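Long-range contacts in aminopeptidase N (Francisella tularensis subsp. tularensis, PDB 5DLL), which probably removes N-terminal amino acids from intracellular peptides as a zinc-dependent aminopeptidase of the M1 family: residues G317-C322 against R422-A427; E410-G415 against N435-A440; T429-V434 against L447-Y452. All coordinates share one frame; numbering follows the deposited sequence.

The three contacts illustrate how elements of one domain are joined by different chemistries. Contact 1, partly buried and nearest the zinc site, is mainly polar: a short parallel strand pairing with an ion pair at its side. Contact 2 is a buried, apolar crossing without hydrogen bonds between its segments, and contact 3, also buried, sets a tyrosine ring and a lysine stem against the start of a helix. Helix 390-423 serves contacts 1 and 2, and helix 430-439 serves contacts 2 and 3. Polar links join them: Arg422 of contact 1 forms a salt bridge with Asp439 of contact 2, and Asn435 of contact 2 meets Lys449 of contact 3.

Contact 1: residues G317-C322 against R422-A427; sequences GDRVTC and RHDGQA
Gly425 gives its backbone N-H to Arg319 O at 3.0 Å, a bond just ahead of a small parallel beta bridge in the metallopeptidase domain. Here the chain that follows the zinc ligands His309 and His313 meets the turn at the end of helix 390-423. Farther along, Thr321 N donates to Gln426 O at 3.1 Å, and Thr321 pairs with Ala427 in the bridge. Ala427 CA adds a CA-H...O contact to Thr321 O at 3.4 Å, while Thr321 CG2 and Ala427 CB lie together on the same face of the pairing. The hydroxyl of Thr321 is engaged elsewhere, by Tyr197.

The type II turn from His423 to Gln426 presents Gly425 N and Gln426 O; Thr321 is also backbone-bonded to Val428. A side-chain bond braces the turn, His423 ND1 to Gln426 OE1 at 2.8 Å, and its positive phi falls on Gly425. Both methyls of Val320 rest against the turn, CG1 close to the carbonyl oxygens of His423 and Gln426, CG2 against His423 O.

The Arg319 chain leaves with CG opposite the backbone N (chi1 -157°) and bends at chi2, which carries its stem and guanidinium obliquely across the Asp424 carboxylate, the two planes 73° apart. Because Asp424 OD1 sits well out of the guanidinium plane, 3.2 Å from Arg319 NE, no N-H points at it and the salt bridge is one of charge.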
loop_
_atom_site.group_PDB
_atom_site.type_symbol
_atom_site.label_atom_id
_atom_site.label_comp_id
_atom_site.label_asym_id
_atom_site.label_seq_id
_atom_site.Cartn_x
_atom_site.Cartn_y
_atom_site.Cartn_z
ATOM N N GLY A 317 11.985 11.460 1.456
ATOM C CA GLY A 317 10.785 12.183 1.864
ATOM C C GLY A 317 11.097 13.283 2.853
ATOM O O GLY A 317 10.672 14.422 2.675
ATOM N N ASP A 318 11.842 12.939 3.898
ATOM C CA ASP A 318 12.148 13.878 4.974
ATOM C C ASP A 318 13.452 14.623 4.718
ATOM O O ASP A 318 13.515 15.842 4.835
ATOM C CB ASP A 318 12.221 13.158 6.330
ATOM C CG ASP A 318 10.929 12.431 6.692
ATOM O OD1 ASP A 318 10.017 12.337 5.845
ATOM O OD2 ASP A 318 10.833 11.950 7.838
ATOM N N ARG A 319 14.493 13.882 4.371
ATOM C CA ARG A 319 15.807 14.472 4.158
ATOM C C ARG A 319 15.883 15.159 2.788
ATOM O O ARG A 319 16.443 16.245 2.667
ATOM C CB ARG A 319 16.879 13.401 4.308
ATOM C CG ARG A 319 18.243 13.952 4.641
ATOM C CD ARG A 319 18.397 14.322 6.104
ATOM N NE ARG A 319 19.727 14.887 6.314
ATOM C CZ ARG A 319 20.802 14.212 6.712
ATOM N NH1 ARG A 319 20.743 12.916 6.999
ATOM N NH2 ARG A 319 21.956 14.846 6.839
ATOM N N VAL A 320 15.318 14.513 1.771
ATOM C CA VAL A 320 15.034 15.143 0.483
ATOM C C VAL A 320 13.546 14.969 0.232
ATOM O O VAL A 320 13.060 13.837 0.197
ATOM C CB VAL A 320 15.807 14.480 -0.676
ATOM C CG1 VAL A 320 15.611 15.265 -1.971
ATOM C CG2 VAL A 320 17.286 14.346 -0.328
ATOM N N THR A 321 12.837 16.084 0.048
ATOM C CA THR A 321 11.370 16.080 -0.034
ATOM C C THR A 321 10.841 16.464 -1.427
ATOM O O THR A 321 11.612 16.695 -2.359
ATOM C CB THR A 321 10.753 17.003 1.050
ATOM O OG1 THR A 321 9.362 16.696 1.214
ATOM C CG2 THR A 321 10.926 18.490 0.709
ATOM N N CYS A 322 9.517 16.501 -1.562
ATOM C CA CYS A 322 8.875 16.954 -2.797
ATOM C C CYS A 322 8.734 18.481 -2.803
ATOM O O CYS A 322 8.446 19.089 -1.775
ATOM C CB CYS A 322 7.503 16.279 -2.986
ATOM S SG CYS A 322 6.360 16.365 -1.578
ATOM N N ARG A 422 23.385 15.885 -4.541
ATOM C CA ARG A 422 22.815 17.117 -5.083
ATOM C C ARG A 422 21.780 17.742 -4.155
ATOM O O ARG A 422 21.791 18.955 -3.923
ATOM C CB ARG A 422 22.144 16.851 -6.434
ATOM C CG ARG A 422 23.107 16.592 -7.574
ATOM C CD ARG A 422 22.362 16.286 -8.863
ATOM N NE ARG A 422 23.279 16.166 -9.994
ATOM C CZ ARG A 422 22.946 15.727 -11.205
ATOM N NH1 ARG A 422 21.701 15.350 -11.482
ATOM N NH2 ARG A 422 23.871 15.661 -12.151
ATOM N N HIS A 423 20.890 16.905 -3.623
ATOM C CA HIS A 423 19.613 17.375 -3.100
ATOM C C HIS A 423 19.338 17.113 -1.616
ATOM O O HIS A 423 18.185 17.177 -1.190
ATOM C CB HIS A 423 18.482 16.774 -3.942
ATOM C CG HIS A 423 18.633 17.009 -5.413
ATOM N ND1 HIS A 423 18.925 18.249 -5.942
ATOM C CD2 HIS A 423 18.507 16.169 -6.468
ATOM C CE1 HIS A 423 18.985 18.160 -7.259
ATOM N NE2 HIS A 423 18.732 16.909 -7.604
ATOM N N ASP A 424 20.365 16.841 -0.817
ATOM C CA ASP A 424 20.172 16.781 0.637
ATOM C C ASP A 424 19.721 18.166 1.117
ATOM O O ASP A 424 20.337 19.176 0.780
ATOM C CB ASP A 424 21.454 16.333 1.355
ATOM C CG ASP A 424 21.281 16.217 2.869
ATOM O OD1 ASP A 424 20.140 16.102 3.350
ATOM O OD2 ASP A 424 22.300 16.235 3.588
ATOM N N GLY A 425 18.632 18.205 1.880
ATOM C CA GLY A 425 18.036 19.463 2.331
ATOM C C GLY A 425 17.427 20.283 1.203
ATOM O O GLY A 425 17.502 21.509 1.223
ATOM N N GLN A 426 16.832 19.608 0.219
ATOM C CA GLN A 426 16.163 20.270 -0.905
ATOM C C GLN A 426 14.809 19.625 -1.186
ATOM O O GLN A 426 14.617 18.432 -0.962
ATOM C CB GLN A 426 17.019 20.221 -2.171
ATOM C CG GLN A 426 18.118 21.271 -2.217
ATOM C CD GLN A 426 18.874 21.288 -3.538
ATOM O OE1 GLN A 426 18.521 20.589 -4.494
ATOM N NE2 GLN A 426 19.928 22.093 -3.594
ATOM N N ALA A 427 13.878 20.440 -1.668
ATOM C CA ALA A 427 12.590 19.963 -2.154
ATOM C C ALA A 427 12.662 19.945 -3.675
ATOM O O ALA A 427 12.887 20.981 -4.301
ATOM C CB ALA A 427 11.479 20.877 -1.674
#

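Contact 2: residues E410-G415 against N435-A440; sequences EGFQKG and NAMADA
A helix-helix crossing in the M1 catalytic domain that includes a Met-aromatic contact brings helix 390-423 against helix 430-439. The short axes of 410-415 and 435-439 come within 8.2 Å at an angle of 127° between their N-to-C directions. The approach is closest at a glycine: Gly415 CA lies only 4.1 Å from Met437 CA, and with no side chain on the side facing its partner Gly415 leaves that place to the thioether of Met437.

The bend of that side chain at chi2 (55°) brings SD over toward Phe412 and Gly415, and a second bend, at chi3 (42°), sets CE against Gly415 C. SD approaches the Phe412 ring obliquely, 4.4 Å from its centroid, and also touches Phe412 O and Gly415 CA. The rings of His404 and Phe337 also meet that of Phe412, while Ile403 and Leu407 line the Met437 side chain, making this an apolar layer within the helical part of the domain.

On the other flank of Gly415, the methyl of Ala440 points at the facing helix, its CB 3.4 Å from Lys414 O and 3.7 Å from Gly415 CA. No hydrogen bond joins the two segments directly. Asn441, just beyond, links them by bonding through ND2 to both Gly411 O and Met437 O. The terminal methyl of Met437 completes the packing, CE lying 3.4 Å from Gly415 C.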
loop_
_atom_site.group_PDB
_atom_site.type_symbol
_atom_site.label_atom_id
_atom_site.label_comp_id
_atom_site.label_asym_id
_atom_site.label_seq_id
_atom_site.Cartn_x
_atom_site.Cartn_y
_atom_site.Cartn_z
ATOM N N GLU A 410 23.943 -1.834 -9.159
ATOM C CA GLU A 410 25.138 -1.045 -8.877
ATOM C C GLU A 410 24.969 0.390 -9.371
ATOM O O GLU A 410 25.253 1.340 -8.638
ATOM C CB GLU A 410 26.370 -1.704 -9.505
ATOM C CG GLU A 410 27.699 -1.286 -8.882
ATOM C CD GLU A 410 28.878 -2.121 -9.367
ATOM O OE1 GLU A 410 28.681 -3.044 -10.189
ATOM O OE2 GLU A 410 30.015 -1.857 -8.920
ATOM N N GLY A 411 24.476 0.532 -10.602
ATOM C CA GLY A 411 24.238 1.840 -11.216
ATOM C C GLY A 411 23.055 2.601 -10.639
ATOM O O GLY A 411 23.023 3.832 -10.663
ATOM N N PHE A 412 22.071 1.866 -10.132
ATOM C CA PHE A 412 20.931 2.461 -9.446
ATOM C C PHE A 412 21.365 3.077 -8.115
ATOM O O PHE A 412 20.935 4.179 -7.775
ATOM C CB PHE A 412 19.854 1.403 -9.220
ATOM C CG PHE A 412 18.569 1.943 -8.650
ATOM C CD1 PHE A 412 17.643 2.577 -9.470
ATOM C CD2 PHE A 412 18.273 1.793 -7.301
ATOM C CE1 PHE A 412 16.453 3.065 -8.954
ATOM C CE2 PHE A 412 17.086 2.278 -6.780
ATOM C CZ PHE A 412 16.175 2.917 -7.608
ATOM N N GLN A 413 22.217 2.370 -7.373
ATOM C CA GLN A 413 22.794 2.900 -6.132
ATOM C C GLN A 413 23.726 4.089 -6.396
ATOM O O GLN A 413 23.773 5.025 -5.599
ATOM C CB GLN A 413 23.554 1.814 -5.363
ATOM C CG GLN A 413 22.698 0.666 -4.851
ATOM C CD GLN A 413 21.588 1.110 -3.919
ATOM O OE1 GLN A 413 21.693 2.142 -3.252
ATOM N NE2 GLN A 413 20.511 0.328 -3.867
ATOM N N LYS A 414 24.471 4.046 -7.500
ATOM C CA LYS A 414 25.246 5.213 -7.955
ATOM C C LYS A 414 24.343 6.433 -8.159
ATOM O O LYS A 414 24.744 7.566 -7.885
ATOM C CB LYS A 414 25.980 4.922 -9.272
ATOM C CG LYS A 414 27.287 4.154 -9.154
ATOM C CD LYS A 414 27.930 4.027 -10.529
ATOM C CE LYS A 414 29.259 3.287 -10.489
ATOM N NZ LYS A 414 29.110 1.835 -10.193
ATOM N N GLY A 415 23.136 6.191 -8.665
ATOM C CA GLY A 415 22.152 7.245 -8.881
ATOM C C GLY A 415 21.529 7.771 -7.601
ATOM O O GLY A 415 21.239 8.963 -7.504
ATOM N N ASN A 435 17.325 12.825 -13.541
ATOM C CA ASN A 435 18.601 13.430 -13.923
ATOM C C ASN A 435 19.777 12.837 -13.145
ATOM O O ASN A 435 20.806 12.519 -13.732
ATOM C CB ASN A 435 18.564 14.952 -13.738
ATOM C CG ASN A 435 17.660 15.650 -14.744
ATOM O OD1 ASN A 435 17.306 15.094 -15.785
ATOM N ND2 ASN A 435 17.283 16.880 -14.433
ATOM N N ALA A 436 19.616 12.681 -11.832
ATOM C CA ALA A 436 20.655 12.088 -10.977
ATOM C C ALA A 436 20.931 10.636 -11.365
ATOM O O ALA A 436 22.077 10.180 -11.376
ATOM C CB ALA A 436 20.241 12.165 -9.515
ATOM N N MET A 437 19.854 9.926 -11.681
ATOM C CA MET A 437 19.904 8.532 -12.113
ATOM C C MET A 437 20.531 8.438 -13.517
ATOM O O MET A 437 21.266 7.495 -13.825
ATOM C CB MET A 437 18.472 7.971 -12.109
ATOM C CG MET A 437 18.285 6.548 -11.600
ATOM S SD MET A 437 18.903 6.123 -9.960
ATOM C CE MET A 437 18.423 7.564 -9.013
ATOM N N ALA A 438 20.240 9.428 -14.358
ATOM C CA ALA A 438 20.817 9.521 -15.700
ATOM C C ALA A 438 22.301 9.862 -15.635
ATOM O O ALA A 438 23.136 9.150 -16.187
ATOM C CB ALA A 438 20.081 10.577 -16.519
ATOM N N ASP A 439 22.611 10.956 -14.945
ATOM C CA ASP A 439 23.958 11.522 -14.935
ATOM C C ASP A 439 24.978 10.663 -14.184
ATOM O O ASP A 439 26.140 10.609 -14.576
ATOM C CB ASP A 439 23.932 12.941 -14.354
ATOM C CG ASP A 439 23.136 13.921 -15.218
ATOM O OD1 ASP A 439 23.176 13.802 -16.463
ATOM O OD2 ASP A 439 22.473 14.817 -14.646
ATOM N N ALA A 440 24.549 9.990 -13.119
ATOM C CA ALA A 440 25.435 9.098 -12.361
ATOM C C ALA A 440 25.871 7.881 -13.177
ATOM O O ALA A 440 26.882 7.250 -12.857
ATOM C CB ALA A 440 24.759 8.642 -11.074
#

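Contact 3: residues T429-V434 against L447-Y452; sequences TCDDFV and LFKRWY
Lys449 is the first residue of 447-452 to meet the start of helix 430-439, and it does so with its stem more than with its charge. It stands within the type I turn that runs from Leu447 to Arg450. Its CG lies opposite the carbonyl carbon (chi1 -77°) and the chain is extended beyond, so the methylenes run out across the neighbouring helix. There CE rests on Val434 CG1 at 3.8 Å, and CD passes Asp431 OD2, the two side chains crossing at about a right angle. The charges remain apart: Lys449 NZ is 4.2 Å from Asp431 OD2, beyond a salt bridge. Each has a stronger partner elsewhere, NZ in Asn435 OD1 and the other oxygen of Asp431 in Arg377.

Three residues on, at the last position of the segment, Tyr452 lays its ring against the first turn of the helix. Cys430 CB covers one face, offset toward the rim and 3.9 Å from the centroid, a CH-pi contact. The sulfur follows at a more slanting angle, SG lying 3.5 Å from Tyr452 CE1 in a sulfur-aromatic contact. Val434 CG2 approaches the ring obliquely near its CE2 corner, at 3.9 Å, whereas Cys430 sits by CE1 and CD1; Lys449 O lies in the ring plane at the edge. The Tyr452 backbone is bonded to that of Arg377, the same residue that holds Asp431.

The helix end receiving this ring is fixed by reciprocal bonds: Asp432 N donates to Thr429 OG1 at 3.2 Å, and Thr429 N returns a nearly straight bond (174°) to Asp432 OD2 at 2.9 Å. This is a capping box with Thr429 as N-cap, here placed where helix 430-439 packs against the turn and short helix of 447-452 in the M1 catalytic region.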
loop_
_atom_site.group_PDB
_atom_site.type_symbol
_atom_site.label_atom_id
_atom_site.label_comp_id
_atom_site.label_asym_id
_atom_site.label_seq_id
_atom_site.Cartn_x
_atom_site.Cartn_y
_atom_site.Cartn_z
ATOM N N THR A 429 11.920 17.842 -7.797
ATOM C CA THR A 429 10.942 17.295 -8.732
ATOM C C THR A 429 11.286 15.887 -9.207
ATOM O O THR A 429 12.401 15.406 -9.014
ATOM C CB THR A 429 10.783 18.195 -9.975
ATOM O OG1 THR A 429 11.926 18.056 -10.831
ATOM C CG2 THR A 429 10.625 19.648 -9.567
ATOM N N CYS A 430 10.308 15.251 -9.850
ATOM C CA CYS A 430 10.474 13.940 -10.473
ATOM C C CYS A 430 11.570 13.965 -11.545
ATOM O O CYS A 430 12.255 12.962 -11.761
ATOM C CB CYS A 430 9.152 13.482 -11.107
ATOM S SG CYS A 430 7.812 13.103 -9.942
ATOM N N ASP A 431 11.724 15.104 -12.219
ATOM C CA ASP A 431 12.786 15.278 -13.209
ATOM C C ASP A 431 14.170 15.318 -12.566
ATOM O O ASP A 431 15.135 14.834 -13.154
ATOM C CB ASP A 431 12.552 16.534 -14.061
ATOM C CG ASP A 431 11.614 16.278 -15.237
ATOM O OD1 ASP A 431 10.643 15.503 -15.080
ATOM O OD2 ASP A 431 11.856 16.849 -16.324
ATOM N N ASP A 432 14.270 15.887 -11.365
ATOM C CA ASP A 432 15.543 15.909 -10.630
ATOM C C ASP A 432 16.048 14.499 -10.276
ATOM O O ASP A 432 17.256 14.254 -10.256
ATOM C CB ASP A 432 15.427 16.758 -9.354
ATOM C CG ASP A 432 15.242 18.243 -9.644
ATOM O OD1 ASP A 432 15.982 18.794 -10.488
ATOM O OD2 ASP A 432 14.362 18.865 -9.009
ATOM N N PHE A 433 15.123 13.581 -9.997
ATOM C CA PHE A 433 15.471 12.201 -9.662
ATOM C C PHE A 433 16.012 11.470 -10.881
ATOM O O PHE A 433 17.034 10.791 -10.804
ATOM C CB PHE A 433 14.250 11.456 -9.105
ATOM C CG PHE A 433 14.504 9.997 -8.807
ATOM C CD1 PHE A 433 15.167 9.615 -7.650
ATOM C CD2 PHE A 433 14.074 9.006 -9.686
ATOM C CE1 PHE A 433 15.403 8.278 -7.378
ATOM C CE2 PHE A 433 14.301 7.665 -9.415
ATOM C CZ PHE A 433 14.964 7.300 -8.258
ATOM N N VAL A 434 15.323 11.626 -12.005
ATOM C CA VAL A 434 15.728 10.995 -13.259
ATOM C C VAL A 434 17.081 11.530 -13.735
ATOM O O VAL A 434 17.886 10.777 -14.267
ATOM C CB VAL A 434 14.664 11.205 -14.358
ATOM C CG1 VAL A 434 15.154 10.675 -15.701
ATOM C CG2 VAL A 434 13.358 10.528 -13.966
ATOM N N LEU A 447 13.604 10.474 -23.029
ATOM C CA LEU A 447 12.386 9.804 -23.489
ATOM C C LEU A 447 11.674 9.094 -22.342
ATOM O O LEU A 447 10.451 8.949 -22.346
ATOM C CB LEU A 447 12.711 8.788 -24.588
ATOM C CG LEU A 447 11.519 8.292 -25.416
ATOM C CD1 LEU A 447 11.057 9.356 -26.408
ATOM C CD2 LEU A 447 11.877 7.004 -26.137
ATOM N N PHE A 448 12.450 8.635 -21.367
ATOM C CA PHE A 448 11.886 7.982 -20.197
ATOM C C PHE A 448 11.021 8.937 -19.360
ATOM O O PHE A 448 10.034 8.511 -18.762
ATOM C CB PHE A 448 13.006 7.397 -19.344
ATOM C CG PHE A 448 12.516 6.585 -18.190
ATOM C CD1 PHE A 448 12.130 5.270 -18.374
ATOM C CD2 PHE A 448 12.427 7.137 -16.923
ATOM C CE1 PHE A 448 11.671 4.514 -17.314
ATOM C CE2 PHE A 448 11.967 6.387 -15.856
ATOM C CZ PHE A 448 11.589 5.072 -16.054
ATOM N N LYS A 449 11.391 10.221 -19.323
ATOM C CA LYS A 449 10.629 11.242 -18.579
ATOM C C LYS A 449 9.159 11.340 -18.996
ATOM O O LYS A 449 8.308 11.750 -18.202
ATOM C CB LYS A 449 11.298 12.615 -18.711
ATOM C CG LYS A 449 12.528 12.759 -17.834
ATOM C CD LYS A 449 13.319 14.013 -18.151
ATOM C CE LYS A 449 14.565 14.089 -17.289
ATOM N NZ LYS A 449 15.438 15.228 -17.670
ATOM N N ARG A 450 8.876 10.957 -20.240
ATOM C CA ARG A 450 7.516 10.911 -20.783
ATOM C C ARG A 450 6.558 9.987 -19.995
ATOM O O ARG A 450 5.339 10.125 -20.111
ATOM C CB ARG A 450 7.586 10.500 -22.265
ATOM C CG ARG A 450 6.272 10.474 -23.032
ATOM C CD ARG A 450 5.524 11.796 -22.975
ATOM N NE ARG A 450 4.227 11.707 -23.646
ATOM C CZ ARG A 450 3.239 12.589 -23.508
ATOM N NH1 ARG A 450 3.381 13.651 -22.716
ATOM N NH2 ARG A 450 2.097 12.407 -24.166
ATOM N N TRP A 451 7.103 9.058 -19.202
ATOM C CA TRP A 451 6.295 8.225 -18.288
ATOM C C TRP A 451 5.530 9.040 -17.232
ATOM O O TRP A 451 4.432 8.657 -16.816
ATOM C CB TRP A 451 7.173 7.192 -17.565
ATOM C CG TRP A 451 7.457 5.945 -18.353
ATOM C CD1 TRP A 451 8.624 5.617 -18.981
ATOM C CD2 TRP A 451 6.560 4.848 -18.576
ATOM N NE1 TRP A 451 8.507 4.392 -19.590
ATOM C CE2 TRP A 451 7.249 3.898 -19.358
ATOM C CE3 TRP A 451 5.236 4.582 -18.201
ATOM C CZ2 TRP A 451 6.660 2.696 -19.771
ATOM C CZ3 TRP A 451 4.652 3.386 -18.608
ATOM C CH2 TRP A 451 5.366 2.459 -19.386
ATOM N N TYR A 452 6.121 10.147 -16.792
ATOM C CA TYR A 452 5.495 11.012 -15.788
ATOM C C TYR A 452 4.306 11.804 -16.331
ATOM O O TYR A 452 3.351 12.071 -15.596
ATOM C CB TYR A 452 6.539 11.949 -15.165
ATOM C CG TYR A 452 7.472 11.204 -14.245
ATOM C CD1 TYR A 452 7.153 11.023 -12.903
ATOM C CD2 TYR A 452 8.649 10.636 -14.722
ATOM C CE1 TYR A 452 7.988 10.316 -12.054
ATOM C CE2 TYR A 452 9.492 9.927 -13.880
ATOM C CZ TYR A 452 9.157 9.770 -12.546
ATOM O OH TYR A 452 9.983 9.071 -11.698
#